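Sorbitol dehydrogenase (Gluconobacter oxydans, PDB 5ITG) probably oxidises D-sorbitol to L-sorbose using a nicotinamide cofactor of the NADP type. Local coordinates at residues V114-I123 with Y167-R175; G23-V33 with P53-L62. All coordinates share one frame; numbering follows the deposited sequence.

Contact 1: V114-I123 with Y167-R175; sequences VLKHLVDPAI and YVVEALRRR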
loop_
_atom_site.group_PDB
_atom_site.type_symbol
_atom_site.label_atom_id
_atom_site.label_comp_id
_atom_site.label_asym_id
_atom_site.label_seq_id
_atom_site.Cartn_x
_atom_site.Cartn_y
_atom_site.Cartn_z
ATOM N N VAL A 114 -17.812 20.949 -1.342
ATOM C CA VAL A 114 -17.379 19.655 -0.831
ATOM C C VAL A 114 -18.339 19.184 0.250
ATOM O O VAL A 114 -18.729 18.017 0.282
ATOM C CB VAL A 114 -15.955 19.731 -0.229
ATOM C CG1 VAL A 114 -15.617 18.421 0.481
ATOM C CG2 VAL A 114 -14.944 20.001 -1.328
ATOM N N LEU A 115 -18.717 20.106 1.135
ATOM C CA LEU A 115 -19.629 19.790 2.227
ATOM C C LEU A 115 -21.004 19.358 1.736
ATOM O O LEU A 115 -21.645 18.516 2.362
ATOM C CB LEU A 115 -19.760 20.986 3.172
ATOM C CG LEU A 115 -18.606 21.184 4.163
ATOM C CD1 LEU A 115 -18.819 22.477 4.940
ATOM C CD2 LEU A 115 -18.530 19.997 5.119
ATOM N N LYS A 116 -21.454 19.929 0.621
ATOM C CA LYS A 116 -22.752 19.568 0.061
ATOM C C LYS A 116 -22.747 18.090 -0.317
ATOM O O LYS A 116 -23.711 17.366 -0.057
ATOM C CB LYS A 116 -23.066 20.404 -1.185
ATOM C CG LYS A 116 -24.448 20.139 -1.760
ATOM C CD LYS A 116 -24.652 20.816 -3.112
ATOM C CE LYS A 116 -26.075 20.600 -3.627
ATOM N NZ LYS A 116 -26.463 19.151 -3.620
ATOM N N HIS A 117 -21.662 17.641 -0.941
ATOM C CA HIS A 117 -21.566 16.241 -1.328
ATOM C C HIS A 117 -21.518 15.362 -0.091
ATOM O O HIS A 117 -22.193 14.338 -0.019
ATOM C CB HIS A 117 -20.315 15.987 -2.178
ATOM C CG HIS A 117 -20.541 16.149 -3.649
ATOM N ND1 HIS A 117 -20.140 17.267 -4.347
ATOM C CD2 HIS A 117 -21.132 15.333 -4.552
ATOM C CE1 HIS A 117 -20.472 17.134 -5.618
ATOM N NE2 HIS A 117 -21.076 15.968 -5.770
ATOM N N LEU A 118 -20.715 15.782 0.882
ATOM C CA LEU A 118 -20.542 15.051 2.128
ATOM C C LEU A 118 -21.823 14.865 2.948
ATOM O O LEU A 118 -21.962 13.867 3.665
ATOM C CB LEU A 118 -19.486 15.751 2.979
ATOM C CG LEU A 118 -18.072 15.168 3.038
ATOM C CD1 LEU A 118 -17.725 14.412 1.768
ATOM C CD2 LEU A 118 -17.091 16.298 3.294
ATOM N N VAL A 119 -22.757 15.810 2.853
ATOM C CA VAL A 119 -23.995 15.689 3.618
ATOM C C VAL A 119 -25.115 14.999 2.856
ATOM O O VAL A 119 -26.125 14.627 3.451
ATOM C CB VAL A 119 -24.525 17.067 4.106
ATOM C CG1 VAL A 119 -23.570 17.671 5.112
ATOM C CG2 VAL A 119 -24.728 17.995 2.931
ATOM N N ASP A 120 -24.937 14.816 1.550
ATOM C CA ASP A 120 -25.955 14.167 0.722
ATOM C C ASP A 120 -26.214 12.739 1.196
ATOM O O ASP A 120 -25.288 11.938 1.321
ATOM C CB ASP A 120 -25.519 14.153 -0.747
ATOM C CG ASP A 120 -26.631 13.705 -1.680
ATOM O OD1 ASP A 120 -27.121 12.567 -1.529
ATOM O OD2 ASP A 120 -27.019 14.493 -2.568
ATOM N N PRO A 121 -27.489 12.401 1.454
ATOM C CA PRO A 121 -27.873 11.065 1.919
ATOM C C PRO A 121 -27.402 9.919 1.025
ATOM O O PRO A 121 -27.235 8.793 1.497
ATOM C CB PRO A 121 -29.399 11.153 2.000
ATOM C CG PRO A 121 -29.641 12.609 2.283
ATOM C CD PRO A 121 -28.673 13.271 1.335
ATOM N N ALA A 122 -27.203 10.201 -0.261
ATOM C CA ALA A 122 -26.751 9.185 -1.210
ATOM C C ALA A 122 -25.281 8.836 -0.991
ATOM O O ALA A 122 -24.832 7.752 -1.367
ATOM C CB ALA A 122 -26.967 9.664 -2.645
ATOM N N ILE A 123 -24.534 9.763 -0.398
ATOM C CA ILE A 123 -23.123 9.529 -0.103
ATOM C C ILE A 123 -23.085 8.720 1.189
ATOM O O ILE A 123 -23.362 9.241 2.270
ATOM C CB ILE A 123 -22.366 10.856 0.072
ATOM C CG1 ILE A 123 -22.250 11.555 -1.285
ATOM C CG2 ILE A 123 -21.001 10.611 0.691
ATOM C CD1 ILE A 123 -21.636 10.688 -2.379
ATOM N N TYR A 167 -13.412 18.586 7.347
ATOM C CA TYR A 167 -14.491 18.334 6.394
ATOM C C TYR A 167 -15.370 17.165 6.817
ATOM O O TYR A 167 -16.597 17.266 6.830
ATOM C CB TYR A 167 -13.914 18.034 5.009
ATOM C CG TYR A 167 -13.609 19.254 4.166
ATOM C CD1 TYR A 167 -14.636 19.978 3.555
ATOM C CD2 TYR A 167 -12.296 19.680 3.970
ATOM C CE1 TYR A 167 -14.361 21.099 2.763
ATOM C CE2 TYR A 167 -12.010 20.802 3.180
ATOM C CZ TYR A 167 -13.047 21.503 2.582
ATOM O OH TYR A 167 -12.774 22.609 1.808
ATOM N N VAL A 168 -14.729 16.051 7.153
ATOM C CA VAL A 168 -15.442 14.843 7.549
ATOM C C VAL A 168 -16.246 15.017 8.828
ATOM O O VAL A 168 -17.428 14.685 8.869
ATOM C CB VAL A 168 -14.454 13.656 7.707
ATOM C CG1 VAL A 168 -15.139 12.477 8.379
ATOM C CG2 VAL A 168 -13.941 13.241 6.328
ATOM N N VAL A 169 -15.612 15.533 9.873
ATOM C CA VAL A 169 -16.313 15.726 11.133
ATOM C C VAL A 169 -17.426 16.775 11.022
ATOM O O VAL A 169 -18.509 16.580 11.570
ATOM C CB VAL A 169 -15.318 16.086 12.256
ATOM C CG1 VAL A 169 -16.060 16.530 13.509
ATOM C CG2 VAL A 169 -14.455 14.855 12.573
ATOM N N GLU A 170 -17.179 17.873 10.309
ATOM C CA GLU A 170 -18.219 18.890 10.144
ATOM C C GLU A 170 -19.378 18.291 9.346
ATOM O O GLU A 170 -20.547 18.553 9.638
ATOM C CB GLU A 170 -17.662 20.127 9.427
ATOM C CG GLU A 170 -18.708 21.174 9.053
ATOM C CD GLU A 170 -19.398 21.826 10.255
ATOM O OE1 GLU A 170 -19.084 21.488 11.418
ATOM O OE2 GLU A 170 -20.267 22.691 10.025
ATOM N N ALA A 171 -19.062 17.481 8.338
ATOM C CA ALA A 171 -20.113 16.856 7.539
ATOM C C ALA A 171 -20.950 15.926 8.421
ATOM O O ALA A 171 -22.183 15.904 8.336
ATOM C CB ALA A 171 -19.500 16.074 6.375
ATOM N N LEU A 172 -20.277 15.159 9.275
ATOM C CA LEU A 172 -20.974 14.242 10.166
ATOM C C LEU A 172 -21.846 15.006 11.161
ATOM O O LEU A 172 -22.954 14.577 11.484
ATOM C CB LEU A 172 -19.964 13.355 10.900
ATOM C CG LEU A 172 -19.325 12.293 9.995
ATOM C CD1 LEU A 172 -18.128 11.658 10.672
ATOM C CD2 LEU A 172 -20.375 11.244 9.643
ATOM N N ARG A 173 -21.358 16.147 11.633
ATOM C CA ARG A 173 -22.129 16.954 12.576
ATOM C C ARG A 173 -23.433 17.394 11.916
ATOM O O ARG A 173 -24.523 17.215 12.469
ATOM C CB ARG A 173 -21.337 18.194 13.004
ATOM C CG ARG A 173 -22.044 19.036 14.065
ATOM C CD ARG A 173 -21.349 20.367 14.310
ATOM N NE ARG A 173 -21.452 21.270 13.163
ATOM C CZ ARG A 173 -22.599 21.738 12.673
ATOM N NH1 ARG A 173 -23.756 21.392 13.224
ATOM N NH2 ARG A 173 -22.592 22.558 11.628
ATOM N N ARG A 174 -23.315 17.961 10.720
ATOM C CA ARG A 174 -24.481 18.438 9.987
ATOM C C ARG A 174 -25.479 17.331 9.686
ATOM O O ARG A 174 -26.693 17.531 9.817
ATOM C CB ARG A 174 -24.043 19.129 8.693
ATOM C CG ARG A 174 -23.190 20.363 8.947
ATOM C CD ARG A 174 -22.945 21.157 7.683
ATOM N NE ARG A 174 -22.042 22.271 7.935
ATOM C CZ ARG A 174 -21.670 23.156 7.018
ATOM N NH1 ARG A 174 -22.128 23.061 5.777
ATOM N NH2 ARG A 174 -20.833 24.135 7.344
ATOM N N ARG A 175 -24.973 16.163 9.294
ATOM C CA ARG A 175 -25.840 15.030 8.996
ATOM C C ARG A 175 -26.601 14.661 10.270
ATOM O O ARG A 175 -27.807 14.415 10.240
ATOM C CB ARG A 175 -25.012 13.832 8.490
ATOM C CG ARG A 175 -24.344 14.066 7.122
ATOM C CD ARG A 175 -23.377 12.929 6.712
ATOM N NE ARG A 175 -24.070 11.696 6.337
ATOM C CZ ARG A 175 -24.274 11.285 5.087
ATOM N NH1 ARG A 175 -23.831 11.996 4.059
ATOM N NH2 ARG A 175 -24.946 10.162 4.862
#
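Arg175 NH1 is held by the backbone carbonyls at the end of helix 111-119 and in the turn after it: it donates to Leu118 O at 2.7 Å and to Asp120 O at 3.1 Å. The first acceptor lies close to the guanidinium plane. The second is met from above its own carbonyl plane, and the amide of Ile123 reaches Asp120 O from the opposite face in a type I turn. Weak bonds run from Arg175 NH1 and NH2 to Ile123 O, and NE turns elsewhere, to Lys181 O. A bend at chi3 (72°) swings the guanidinium back to these carbonyls, so a buried positive charge is met by peptide oxygens at and just past a helix C-terminus, whose dipole would be expected to favour it.

Beyond this polar end the two helices pack through small and branched side chains. Their axes approach to 9.1 Å and cross at -53°. Ala171 leaves room for the approach, and its CB presses on Leu118 CB at 3.4 Å, tighter than ordinary van der Waals contact. Both helices belong to beta-alpha-beta units of the Rossmann fold: helix 111-119 leads into strand 125-128, and helix 164-177 into strand 184-187. Leu115 acts as a knob in a hole formed by Tyr167, Glu170, Ala171 and Arg174. Its CD1 sits over one face of the Arg174 guanidinium, 3.5 Å from Arg174 NH1, while Glu170 OE2 occupies the edge of that group and bonds Arg174 NE at 2.8 Å. The same carboxylate is gripped side-on by Arg173, through NE and NH2; the bonds to Glu170 would fix the rotation of the Arg174 guanidinium, one face turned to Leu115 CD1. The Val114 and Tyr167 side chains cross at about a right angle, with Val114 CG1 3.6 Å from Tyr167 CD1, and Tyr167 also rests on Phe31 of the central sheet.

Contact 2: G23-V33 with P53-L62; sequences GIKPGIVHFGV and PDWAIVGVGL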
loop_
_atom_site.group_PDB
_atom_site.type_symbol
_atom_site.label_atom_id
_atom_site.label_comp_id
_atom_site.label_asym_id
_atom_site.label_seq_id
_atom_site.Cartn_x
_atom_site.Cartn_y
_atom_site.Cartn_z
ATOM N N GLY A 23 -26.140 6.730 -16.370
ATOM C CA GLY A 23 -27.022 6.194 -15.349
ATOM C C GLY A 23 -26.475 6.110 -13.935
ATOM O O GLY A 23 -27.244 5.960 -12.987
ATOM N N ILE A 24 -25.161 6.212 -13.774
ATOM C CA ILE A 24 -24.580 6.116 -12.443
ATOM C C ILE A 24 -24.688 7.406 -11.636
ATOM O O ILE A 24 -24.616 8.507 -12.185
ATOM C CB ILE A 24 -23.095 5.668 -12.510
ATOM C CG1 ILE A 24 -22.243 6.718 -13.230
ATOM C CG2 ILE A 24 -23.001 4.338 -13.238
ATOM C CD1 ILE A 24 -20.759 6.377 -13.283
ATOM N N LYS A 25 -24.871 7.250 -10.328
ATOM C CA LYS A 25 -24.989 8.374 -9.402
ATOM C C LYS A 25 -23.991 8.225 -8.248
ATOM O O LYS A 25 -23.691 7.110 -7.816
ATOM C CB LYS A 25 -26.416 8.444 -8.850
ATOM C CG LYS A 25 -27.474 8.720 -9.917
ATOM C CD LYS A 25 -28.881 8.644 -9.341
ATOM C CE LYS A 25 -29.925 9.125 -10.352
ATOM N NZ LYS A 25 -29.958 8.308 -11.600
ATOM N N PRO A 26 -23.478 9.351 -7.725
ATOM C CA PRO A 26 -22.506 9.394 -6.622
ATOM C C PRO A 26 -22.937 8.713 -5.316
ATOM O O PRO A 26 -24.040 8.942 -4.812
ATOM C CB PRO A 26 -22.270 10.891 -6.425
ATOM C CG PRO A 26 -22.527 11.463 -7.792
ATOM C CD PRO A 26 -23.767 10.712 -8.212
ATOM N N GLY A 27 -22.050 7.880 -4.773
ATOM C CA GLY A 27 -22.326 7.192 -3.526
ATOM C C GLY A 27 -21.113 7.228 -2.612
ATOM O O GLY A 27 -21.190 6.887 -1.427
ATOM N N ILE A 28 -19.985 7.653 -3.174
ATOM C CA ILE A 28 -18.721 7.725 -2.447
ATOM C C ILE A 28 -17.997 9.040 -2.721
ATOM O O ILE A 28 -17.974 9.520 -3.858
ATOM C CB ILE A 28 -17.752 6.593 -2.901
ATOM C CG1 ILE A 28 -18.422 5.230 -2.749
ATOM C CG2 ILE A 28 -16.452 6.651 -2.092
ATOM C CD1 ILE A 28 -17.688 4.123 -3.489
ATOM N N VAL A 29 -17.419 9.620 -1.678
ATOM C CA VAL A 29 -16.616 10.827 -1.829
ATOM C C VAL A 29 -15.212 10.368 -1.459
ATOM O O VAL A 29 -15.014 9.764 -0.402
ATOM C CB VAL A 29 -17.052 11.950 -0.874
ATOM C CG1 VAL A 29 -15.960 13.021 -0.798
ATOM C CG2 VAL A 29 -18.345 12.569 -1.368
ATOM N N HIS A 30 -14.243 10.636 -2.328
ATOM C CA HIS A 30 -12.864 10.221 -2.071
ATOM C C HIS A 30 -11.894 11.382 -1.929
ATOM O O HIS A 30 -11.820 12.246 -2.801
ATOM C CB HIS A 30 -12.357 9.321 -3.199
ATOM C CG HIS A 30 -10.969 8.813 -2.978
ATOM N ND1 HIS A 30 -10.691 7.749 -2.146
ATOM C CD2 HIS A 30 -9.774 9.257 -3.434
ATOM C CE1 HIS A 30 -9.384 7.563 -2.097
ATOM N NE2 HIS A 30 -8.805 8.465 -2.868
ATOM N N PHE A 31 -11.135 11.378 -0.838
ATOM C CA PHE A 31 -10.136 12.409 -0.573
ATOM C C PHE A 31 -8.756 11.915 -1.009
ATOM O O PHE A 31 -8.307 10.858 -0.578
ATOM C CB PHE A 31 -10.104 12.744 0.921
ATOM C CG PHE A 31 -11.190 13.691 1.359
ATOM C CD1 PHE A 31 -11.057 15.061 1.153
ATOM C CD2 PHE A 31 -12.344 13.215 1.977
ATOM C CE1 PHE A 31 -12.058 15.950 1.555
ATOM C CE2 PHE A 31 -13.354 14.096 2.384
ATOM C CZ PHE A 31 -13.208 15.469 2.171
ATOM N N GLY A 32 -8.085 12.692 -1.855
ATOM C CA GLY A 32 -6.767 12.310 -2.327
ATOM C C GLY A 32 -6.846 11.443 -3.571
ATOM O O GLY A 32 -6.700 10.222 -3.496
ATOM N N VAL A 33 -7.076 12.077 -4.720
ATOM C CA VAL A 33 -7.190 11.354 -5.981
ATOM C C VAL A 33 -5.825 11.087 -6.611
ATOM O O VAL A 33 -5.412 11.775 -7.548
ATOM C CB VAL A 33 -8.081 12.126 -6.979
ATOM C CG1 VAL A 33 -8.198 11.368 -8.296
ATOM C CG2 VAL A 33 -9.453 12.322 -6.378
ATOM N N PRO A 53 -25.529 1.017 -9.733
ATOM C CA PRO A 53 -25.123 2.300 -10.308
ATOM C C PRO A 53 -25.077 3.503 -9.369
ATOM O O PRO A 53 -24.658 4.582 -9.777
ATOM C CB PRO A 53 -26.133 2.496 -11.433
ATOM C CG PRO A 53 -27.372 1.894 -10.853
ATOM C CD PRO A 53 -26.853 0.613 -10.243
ATOM N N ASP A 54 -25.493 3.331 -8.120
ATOM C CA ASP A 54 -25.486 4.457 -7.189
ATOM C C ASP A 54 -24.206 4.587 -6.378
ATOM O O ASP A 54 -24.209 5.144 -5.280
ATOM C CB ASP A 54 -26.692 4.374 -6.249
ATOM C CG ASP A 54 -28.004 4.649 -6.963
ATOM O OD1 ASP A 54 -28.111 5.706 -7.620
ATOM O OD2 ASP A 54 -28.927 3.815 -6.868
ATOM N N TRP A 55 -23.103 4.098 -6.931
ATOM C CA TRP A 55 -21.836 4.170 -6.224
ATOM C C TRP A 55 -20.738 4.900 -6.977
ATOM O O TRP A 55 -19.556 4.563 -6.847
ATOM C CB TRP A 55 -21.377 2.763 -5.850
ATOM C CG TRP A 55 -22.306 2.107 -4.868
ATOM C CD1 TRP A 55 -23.226 1.131 -5.129
ATOM C CD2 TRP A 55 -22.405 2.389 -3.470
ATOM N NE1 TRP A 55 -23.889 0.785 -3.976
ATOM C CE2 TRP A 55 -23.405 1.543 -2.942
ATOM C CE3 TRP A 55 -21.745 3.276 -2.609
ATOM C CZ2 TRP A 55 -23.760 1.555 -1.588
ATOM C CZ3 TRP A 55 -22.094 3.286 -1.263
ATOM C CH2 TRP A 55 -23.095 2.430 -0.765
ATOM N N ALA A 56 -21.122 5.900 -7.765
ATOM C CA ALA A 56 -20.146 6.688 -8.506
ATOM C C ALA A 56 -19.284 7.374 -7.465
ATOM O O ALA A 56 -19.690 7.500 -6.310
ATOM C CB ALA A 56 -20.842 7.729 -9.378
ATOM N N ILE A 57 -18.104 7.829 -7.868
ATOM C CA ILE A 57 -17.195 8.479 -6.930
ATOM C C ILE A 57 -16.974 9.960 -7.223
ATOM O O ILE A 57 -16.747 10.343 -8.361
ATOM C CB ILE A 57 -15.804 7.790 -6.937
ATOM C CG1 ILE A 57 -15.941 6.300 -6.605
ATOM C CG2 ILE A 57 -14.893 8.452 -5.921
ATOM C CD1 ILE A 57 -14.650 5.506 -6.840
ATOM N N VAL A 58 -17.040 10.783 -6.181
ATOM C CA VAL A 58 -16.787 12.213 -6.313
ATOM C C VAL A 58 -15.416 12.416 -5.677
ATOM O O VAL A 58 -15.260 12.220 -4.475
ATOM C CB VAL A 58 -17.815 13.064 -5.533
ATOM C CG1 VAL A 58 -17.464 14.535 -5.661
ATOM C CG2 VAL A 58 -19.220 12.804 -6.055
ATOM N N GLY A 59 -14.426 12.795 -6.476
ATOM C CA GLY A 59 -13.089 12.984 -5.939
ATOM C C GLY A 59 -12.817 14.379 -5.411
ATOM O O GLY A 59 -13.306 15.367 -5.963
ATOM N N VAL A 60 -12.031 14.465 -4.342
ATOM C CA VAL A 60 -11.697 15.751 -3.747
ATOM C C VAL A 60 -10.205 15.896 -3.469
ATOM O O VAL A 60 -9.593 15.040 -2.829
ATOM C CB VAL A 60 -12.451 15.970 -2.412
ATOM C CG1 VAL A 60 -12.118 17.345 -1.847
ATOM C CG2 VAL A 60 -13.943 15.833 -2.626
ATOM N N GLY A 61 -9.624 16.984 -3.969
ATOM C CA GLY A 61 -8.216 17.252 -3.734
ATOM C C GLY A 61 -8.150 18.244 -2.586
ATOM O O GLY A 61 -8.938 19.190 -2.547
ATOM N N LEU A 62 -7.227 18.041 -1.653
ATOM C CA LEU A 62 -7.110 18.926 -0.495
ATOM C C LEU A 62 -6.233 20.160 -0.693
ATOM O O LEU A 62 -6.391 21.153 0.015
ATOM C CB LEU A 62 -6.594 18.137 0.705
ATOM C CG LEU A 62 -7.555 17.080 1.249
ATOM C CD1 LEU A 62 -6.791 16.116 2.144
ATOM C CD2 LEU A 62 -8.689 17.759 2.003
#
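Ala56 O accepts two amides at once, Gly27 N at 2.8 Å and Ile28 N at 3.2 Å, and this double acceptance marks a beta bulge that shifts the register by one residue between Pro26 and Ile28. From there the parallel strands 26-31 and 56-61 pair regularly: Val58 N bonds Ile28 O, His30 N bonds Val58 O, Val60 N bonds His30 O, and Gly32 N closes the series on Val60 O at 3.0 Å. Before the bulge in the chain, Lys25 N reaches Pro53 O at 2.7 Å. Gly27, with no side chain, lets both Asp54 O and the Trp55 indole come close; the indole edge at Trp55 CE3 meets Ile28 CG1 at 3.9 Å.

Around this backbone core, one face carries Val29, Phe31, Val58 and Val60. The Phe31 and Val60 side chains lie side by side, pointing the same way, with Phe31 CE1 3.7 Å from Val60 CG1, and the Leu62 side chain crosses Phe31 at about a right angle, Leu62 CD2 meeting Phe31 CD1. On the other face Ile28 and Ile57 run side by side, and bare Gly59 lets Val33 CG2 come to 3.7 Å from Gly59 CA. His30, its ring carried anti to the backbone N (chi1 -178°), is positioned by Ser127 and Thr129 and stacks on Phe37.

The pair lies inside the Rossmann sheet, and Gly32 begins a turn that, as in related dehydrogenases, probably lies near the cofactor. Strand 125-128 pairs with 26-31 and strand 93-106 with 56-61, while helix 111-119 packs on the face bearing Val29, Val58 and Val60.

Contact 2 comes first along the chain, and contact 1 follows in series, their centres about 13 Å apart within the Rossmann domain. Contact 2 supplies two neighbouring strands of the parallel core; contact 1 joins two helices that lie on the same face of that sheet. Segment 114-123 is the intermediary: Leu118 CD1 packs on Val29 CG1 at 3.4 Å, and His117 CD2 touches Val58 CG2 at 3.5 Å. The crossover from strand 93-106 through helix 111-119 to strand 125-128 thus passes over the strands of contact 2, with helix 164-177 packed against it. The result is a helix layer packed on the Val29-Val58-Val60 face of the sheet in the probable cofactor-binding domain.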